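Local coordinates for protein putative peptidase (Bacteroides fragilis, PDB 5DYN) that is a putative clostripain-family cysteine protease, here represented by an N-terminal piece of the enzyme, and probably activates the B. fragilis toxin by cleavage, at residues Ala32-Asp35 and Ile36-Lys40. Numbering follows the deposited sequence.
With NA (sodium ion), chain E.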
ATOM      1  N   ALA A  32     -14.796   4.455  -8.595  1.00 35.57           N
ATOM      2  CA  ALA A  32     -14.917   3.037  -8.263  1.00 36.34           C
ATOM      3  C   ALA A  32     -15.474   2.221  -9.423  1.00 40.82           C
ATOM      4  O   ALA A  32     -15.045   1.092  -9.667  1.00 38.87           O
ATOM      5  CB  ALA A  32     -15.792   2.861  -7.033  1.00 34.67           C
ATOM      6  N   SER A  33     -16.432   2.804 -10.134  1.00 40.73           N
ATOM      7  CA  SER A  33     -17.113   2.121 -11.225  1.00 40.00           C
ATOM      8  C   SER A  33     -16.160   1.715 -12.347  1.00 40.23           C
ATOM      9  O   SER A  33     -16.198   0.580 -12.823  1.00 39.19           O
ATOM     10  CB  SER A  33     -18.225   3.008 -11.783  1.00 39.29           C
ATOM     11  OG  SER A  33     -18.877   2.375 -12.868  1.00 59.38           O
ATOM     12  N   ALA A  34     -15.310   2.648 -12.762  1.00 43.42           N
ATOM     13  CA  ALA A  34     -14.366   2.405 -13.847  1.00 35.53           C
ATOM     14  C   ALA A  34     -13.467   1.214 -13.546  1.00 38.35           C
ATOM     15  O   ALA A  34     -13.315   0.319 -14.376  1.00 43.16           O
ATOM     16  CB  ALA A  34     -13.529   3.645 -14.107  1.00 35.52           C
ATOM     17  N   ASP A  35     -12.883   1.206 -12.351  1.00 38.48           N
ATOM     18  CA  ASP A  35     -12.006   0.122 -11.918  1.00 36.28           C
ATOM     19  C   ASP A  35     -12.704  -1.235 -11.946  1.00 41.84           C
ATOM     20  O   ASP A  35     -12.151  -2.209 -12.454  1.00 45.17           O
ATOM     21  CB  ASP A  35     -11.473   0.402 -10.513  1.00 35.21           C
ATOM     22  CG  ASP A  35     -10.358   1.425 -10.509  1.00 41.40           C
ATOM     23  OD1 ASP A  35     -10.130   2.063 -11.561  1.00 37.36           O
ATOM     24  OD2 ASP A  35      -9.715   1.597  -9.450  1.00 39.37           O
ATOM     25  N   ILE A  36     -13.916  -1.294 -11.401  1.00 38.02           N
ATOM     26  CA  ILE A  36     -14.690  -2.531 -11.404  1.00 44.71           C
ATOM     27  C   ILE A  36     -14.942  -3.004 -12.835  1.00 47.14           C
ATOM     28  O   ILE A  36     -14.859  -4.197 -13.128  1.00 48.96           O
ATOM     29  CB  ILE A  36     -16.036  -2.361 -10.667  1.00 39.98           C
ATOM     30  CG1 ILE A  36     -15.794  -2.037  -9.191  1.00 46.17           C
ATOM     31  CG2 ILE A  36     -16.882  -3.619 -10.796  1.00 46.11           C
ATOM     32  CD1 ILE A  36     -17.045  -2.067  -8.329  1.00 40.68           C
ATOM     33  N   GLU A  37     -15.235  -2.064 -13.727  1.00 41.74           N
ATOM     34  CA  GLU A  37     -15.437  -2.404 -15.130  1.00 43.42           C
ATOM     35  C   GLU A  37     -14.128  -2.881 -15.751  1.00 44.57           C
ATOM     36  O   GLU A  37     -14.118  -3.820 -16.548  1.00 43.79           O
ATOM     37  CB  GLU A  37     -16.000  -1.208 -15.902  1.00 43.10           C
ATOM     38  CG  GLU A  37     -17.380  -0.765 -15.418  1.00 58.74           C
ATOM     39  CD  GLU A  37     -18.477  -1.784 -15.699  1.00 61.57           C
ATOM     40  OE1 GLU A  37     -18.270  -2.680 -16.547  1.00 61.27           O
ATOM     41  OE2 GLU A  37     -19.547  -1.695 -15.059  1.00 63.28           O
ATOM     42  N   GLU A  38     -13.026  -2.243 -15.371  1.00 44.61           N
ATOM     43  CA  GLU A  38     -11.704  -2.672 -15.814  1.00 39.93           C
ATOM     44  C   GLU A  38     -11.393  -4.082 -15.316  1.00 42.59           C
ATOM     45  O   GLU A  38     -10.690  -4.845 -15.977  1.00 42.55           O
ATOM     46  CB  GLU A  38     -10.632  -1.699 -15.330  1.00 42.44           C
ATOM     47  CG  GLU A  38     -10.668  -0.340 -16.000  1.00 39.53           C
ATOM     48  CD  GLU A  38      -9.670   0.626 -15.394  1.00 40.51           C
ATOM     49  OE1 GLU A  38      -8.801   0.177 -14.616  1.00 39.42           O
ATOM     50  OE2 GLU A  38      -9.759   1.836 -15.684  1.00 35.15           O
ATOM     51  N   MET A  39     -11.921  -4.421 -14.146  1.00 42.26           N
ATOM     52  CA  MET A  39     -11.726  -5.751 -13.585  1.00 45.33           C
ATOM     53  C   MET A  39     -12.445  -6.806 -14.420  1.00 46.51           C
ATOM     54  O   MET A  39     -11.885  -7.866 -14.701  1.00 47.93           O
ATOM     55  CB  MET A  39     -12.207  -5.796 -12.134  1.00 44.81           C
ATOM     56  CG  MET A  39     -11.358  -4.961 -11.197  1.00 49.68           C
ATOM     57  SD  MET A  39     -12.000  -4.809  -9.520  1.00 44.18           S
ATOM     58  CE  MET A  39     -10.847  -3.598  -8.871  1.00 41.32           C
ATOM     59  N   LYS A  40     -13.682  -6.514 -14.811  1.00 44.96           N
ATOM     60  CA  LYS A  40     -14.442  -7.409 -15.680  1.00 48.43           C
ATOM     61  C   LYS A  40     -13.694  -7.649 -16.983  1.00 46.56           C
ATOM     62  O   LYS A  40     -13.541  -8.785 -17.427  1.00 47.84           O
ATOM     63  CB  LYS A  40     -15.826  -6.832 -15.981  1.00 47.59           C
ATOM     64  CG  LYS A  40     -16.738  -6.717 -14.781  1.00 43.24           C
ATOM     65  CD  LYS A  40     -18.053  -6.077 -15.178  1.00 45.77           C
ATOM     66  CE  LYS A  40     -18.865  -5.699 -13.961  1.00 54.08           C
ATOM     67  NZ  LYS A  40     -20.127  -5.005 -14.336  1.00 58.54           N
TER
HETATM   68 NA    NA E 403      -8.270   2.108 -13.139  1.00 41.11          NA
HETATM   69  O   HOH W   1      -9.019   4.074 -14.588  1.00 35.06           O
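Four successive backbone hydrogen bonds of the alpha-helical i to i+4 pattern tie Ala-32–Asp-35 to Ile-36–Lys-40, from Ile-36 N to Ala-32 O (3.2 Å) through to Met-39 N to Asp-35 O (2.8 Å). Three residues apart on one face of this helix, Asp-35 and Glu-38 run side by side and share a sodium ion. Asp-35 OD1 binds it at 2.4 Å; Glu-38 OE1 binds at 2.5 Å, with its OE2 farther off at 3.0 Å. The carboxylate planes are turned 44° apart, and the cation probably offsets the repulsion between the two acids. Asp-35, its CA nearer the ion, needs only a short side chain; Glu-38 starts farther away and reaches it extended beyond CG (chi2 175°). A water and the carbonyls of Pro-61 and Ala-63 of a neighbouring subunit complete the site, so the ion bridges two chains; Asp-35 OD2 accepts a hydrogen bond from Trp-116 NE1. On another side, Lys-40 NZ forms a salt bridge with Glu-37 OE2, its hydrogen bond weak at 3.4 Å, and another with Glu-78. The flexible, unbranched Met-39 lays its CG against Asp-35 O at 3.1 Å and continues inward. Within the beta-alpha-beta unit of helix 29-43, apolar Ala-32 and Ile-36 pack on Ile-57 and Met-39 on Leu-53 and Val-55 of strand 51-58, while Ile-36 meets Met-22 and Met-39 meets Val-20 and Met-22 of strand 16-23.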